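Local coordinates for protein alpha-1,3-glucanase (Streptomyces thermodiastaticus, PDB 7C7D) that probably hydrolyses alpha-1,3-glucan as an endo-acting glycoside hydrolase of family GH87, with a calcium-binding domain packed against a parallel beta-helix, at residues Phe291-Glu296 / Met322-Val327. Sequence-based numbering, arbitrary orientation.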
loop_
_atom_site.group_PDB
_atom_site.type_symbol
_atom_site.label_atom_id
_atom_site.label_comp_id
_atom_site.label_asym_id
_atom_site.label_seq_id
_atom_site.Cartn_x
_atom_site.Cartn_y
_atom_site.Cartn_z
ATOM N N PHE A 291 -8.689 -16.435 4.835
ATOM C CA PHE A 291 -9.672 -16.414 3.759
ATOM C C PHE A 291 -9.487 -15.159 2.919
ATOM O O PHE A 291 -8.679 -14.283 3.236
ATOM C CB PHE A 291 -11.135 -16.672 4.205
ATOM C CG PHE A 291 -11.733 -15.636 5.138
ATOM C CD1 PHE A 291 -11.422 -15.631 6.493
ATOM C CD2 PHE A 291 -12.684 -14.731 4.672
ATOM C CE1 PHE A 291 -12.013 -14.714 7.356
ATOM C CE2 PHE A 291 -13.279 -13.816 5.531
ATOM C CZ PHE A 291 -12.953 -13.812 6.871
ATOM N N ALA A 292 -10.223 -15.097 1.816
ATOM C CA ALA A 292 -10.206 -13.937 0.941
ATOM C C ALA A 292 -11.521 -13.184 1.065
ATOM O O ALA A 292 -12.582 -13.792 1.239
ATOM C CB ALA A 292 -9.990 -14.355 -0.514
ATOM N N VAL A 293 -11.443 -11.857 1.002
ATOM C CA VAL A 293 -12.614 -10.999 0.825
ATOM C C VAL A 293 -12.351 -10.170 -0.417
ATOM O O VAL A 293 -11.441 -9.329 -0.434
ATOM C CB VAL A 293 -12.910 -10.111 2.040
ATOM C CG1 VAL A 293 -14.107 -9.216 1.753
ATOM C CG2 VAL A 293 -13.163 -10.969 3.268
ATOM N N ILE A 294 -13.119 -10.437 -1.469
ATOM C CA ILE A 294 -12.948 -9.808 -2.768
ATOM C C ILE A 294 -14.270 -9.148 -3.127
ATOM O O ILE A 294 -15.301 -9.826 -3.239
ATOM C CB ILE A 294 -12.510 -10.821 -3.836
ATOM C CG1 ILE A 294 -11.252 -11.571 -3.373
ATOM C CG2 ILE A 294 -12.278 -10.123 -5.160
ATOM C CD1 ILE A 294 -10.735 -12.585 -4.375
ATOM N N GLY A 295 -14.247 -7.827 -3.286
ATOM C CA GLY A 295 -15.444 -7.068 -3.566
ATOM C C GLY A 295 -15.655 -6.867 -5.052
ATOM O O GLY A 295 -15.027 -7.505 -5.901
ATOM N N GLU A 296 -16.583 -5.962 -5.361
ATOM C CA GLU A 296 -16.884 -5.558 -6.729
ATOM C C GLU A 296 -16.825 -4.043 -6.853
ATOM O O GLU A 296 -17.512 -3.449 -7.684
ATOM C CB GLU A 296 -18.236 -6.105 -7.190
ATOM C CG GLU A 296 -18.296 -7.624 -7.213
ATOM C CD GLU A 296 -17.387 -8.249 -8.266
ATOM O OE1 GLU A 296 -17.129 -7.596 -9.300
ATOM O OE2 GLU A 296 -16.929 -9.396 -8.063
ATOM N N MET A 322 -4.922 -13.107 5.086
ATOM C CA MET A 322 -6.053 -12.721 4.258
ATOM C C MET A 322 -5.603 -12.237 2.889
ATOM O O MET A 322 -4.484 -11.753 2.705
ATOM C CB MET A 322 -6.845 -11.590 4.917
ATOM C CG MET A 322 -7.312 -11.881 6.333
ATOM S SD MET A 322 -8.612 -13.128 6.459
ATOM C CE MET A 322 -9.923 -12.356 5.512
ATOM N N TRP A 323 -6.521 -12.346 1.928
ATOM C CA TRP A 323 -6.391 -11.732 0.612
ATOM C C TRP A 323 -7.567 -10.776 0.468
ATOM O O TRP A 323 -8.719 -11.219 0.435
ATOM C CB TRP A 323 -6.466 -12.814 -0.459
ATOM C CG TRP A 323 -6.338 -12.334 -1.859
ATOM C CD1 TRP A 323 -7.286 -11.685 -2.609
ATOM C CD2 TRP A 323 -5.201 -12.501 -2.705
ATOM N NE1 TRP A 323 -6.788 -11.423 -3.866
ATOM C CE2 TRP A 323 -5.512 -11.917 -3.948
ATOM C CE3 TRP A 323 -3.938 -13.081 -2.527
ATOM C CZ2 TRP A 323 -4.613 -11.913 -5.015
ATOM C CZ3 TRP A 323 -3.047 -13.069 -3.583
ATOM C CH2 TRP A 323 -3.387 -12.484 -4.809
ATOM N N ILE A 324 -7.282 -9.476 0.399
ATOM C CA ILE A 324 -8.304 -8.432 0.390
ATOM C C ILE A 324 -8.159 -7.674 -0.918
ATOM O O ILE A 324 -7.063 -7.191 -1.232
ATOM C CB ILE A 324 -8.119 -7.474 1.578
ATOM C CG1 ILE A 324 -8.094 -8.238 2.904
ATOM C CG2 ILE A 324 -9.179 -6.376 1.568
ATOM C CD1 ILE A 324 -9.318 -9.063 3.183
ATOM N N GLN A 325 -9.243 -7.584 -1.693
ATOM C CA GLN A 325 -9.121 -7.044 -3.036
ATOM C C GLN A 325 -10.445 -6.448 -3.500
ATOM O O GLN A 325 -11.518 -6.932 -3.140
ATOM C CB GLN A 325 -8.677 -8.156 -3.997
ATOM C CG GLN A 325 -8.388 -7.699 -5.402
ATOM C CD GLN A 325 -7.956 -8.836 -6.313
ATOM O OE1 GLN A 325 -8.246 -10.013 -6.051
ATOM N NE2 GLN A 325 -7.260 -8.492 -7.388
ATOM N N HIS A 326 -10.358 -5.415 -4.346
ATOM C CA HIS A 326 -11.540 -4.859 -5.028
ATOM C C HIS A 326 -12.562 -4.311 -4.038
ATOM O O HIS A 326 -13.772 -4.515 -4.181
ATOM C CB HIS A 326 -12.182 -5.843 -6.009
ATOM C CG HIS A 326 -11.302 -6.203 -7.161
ATOM N ND1 HIS A 326 -11.445 -7.378 -7.869
ATOM C CD2 HIS A 326 -10.260 -5.547 -7.727
ATOM C CE1 HIS A 326 -10.526 -7.432 -8.818
ATOM N NE2 HIS A 326 -9.796 -6.333 -8.754
ATOM N N VAL A 327 -12.065 -3.604 -3.027
ATOM C CA VAL A 327 -12.890 -2.832 -2.105
ATOM C C VAL A 327 -12.449 -1.376 -2.187
ATOM O O VAL A 327 -11.532 -1.038 -2.948
ATOM C CB VAL A 327 -12.831 -3.392 -0.669
ATOM C CG1 VAL A 327 -13.457 -4.774 -0.623
ATOM C CG2 VAL A 327 -11.385 -3.467 -0.154
HETATM O O HOH W 1 -13.723 -9.051 -7.936
#
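Met322 lays its methyl over the centre of the Phe291 ring, CE 3.4 Å from the centroid, a CH-pi contact combined with a Met-aromatic one through SD. Bends at chi2 and chi3 (-70° and -61°) fold the flexible thioether over the ring. With an alanine at Phe291 the methyl would probably lose its aromatic platform and the thioether turn more freely. Ile324 CD1 packs on Val293 CB at 3.9 Å, beta-branched residues suiting extended strands.

The backbones pair in parallel through four hydrogen bonds, from Trp323 N to Phe291 O through to Gly295 N to Gln325 O (2.9 Å). Glycine fits where a CB would collide with His326 O.

On the face of Ala292, Ile294, Trp323 and Gln325, Ile294 CD1 reaches Trp323 CD1. Trp323 NE1 donates a straight 3.0 Å bond in its ring plane to Gln325 OE1 but sits well above the amide plane; Asp349 and Asn164 hold Gln325 NE2. Farther along, a water links Gly295 O to ND1 of His326, and the ring's NE2 is hydrogen-bonded to Asp163.

These are successive rungs of a pectate lyase-like parallel beta-helix, flanked by strands 269-272 and 341-348; Arg166 of strand 163-169 packs on Ala292 and Ile294 and makes a cation-pi contact with Trp323.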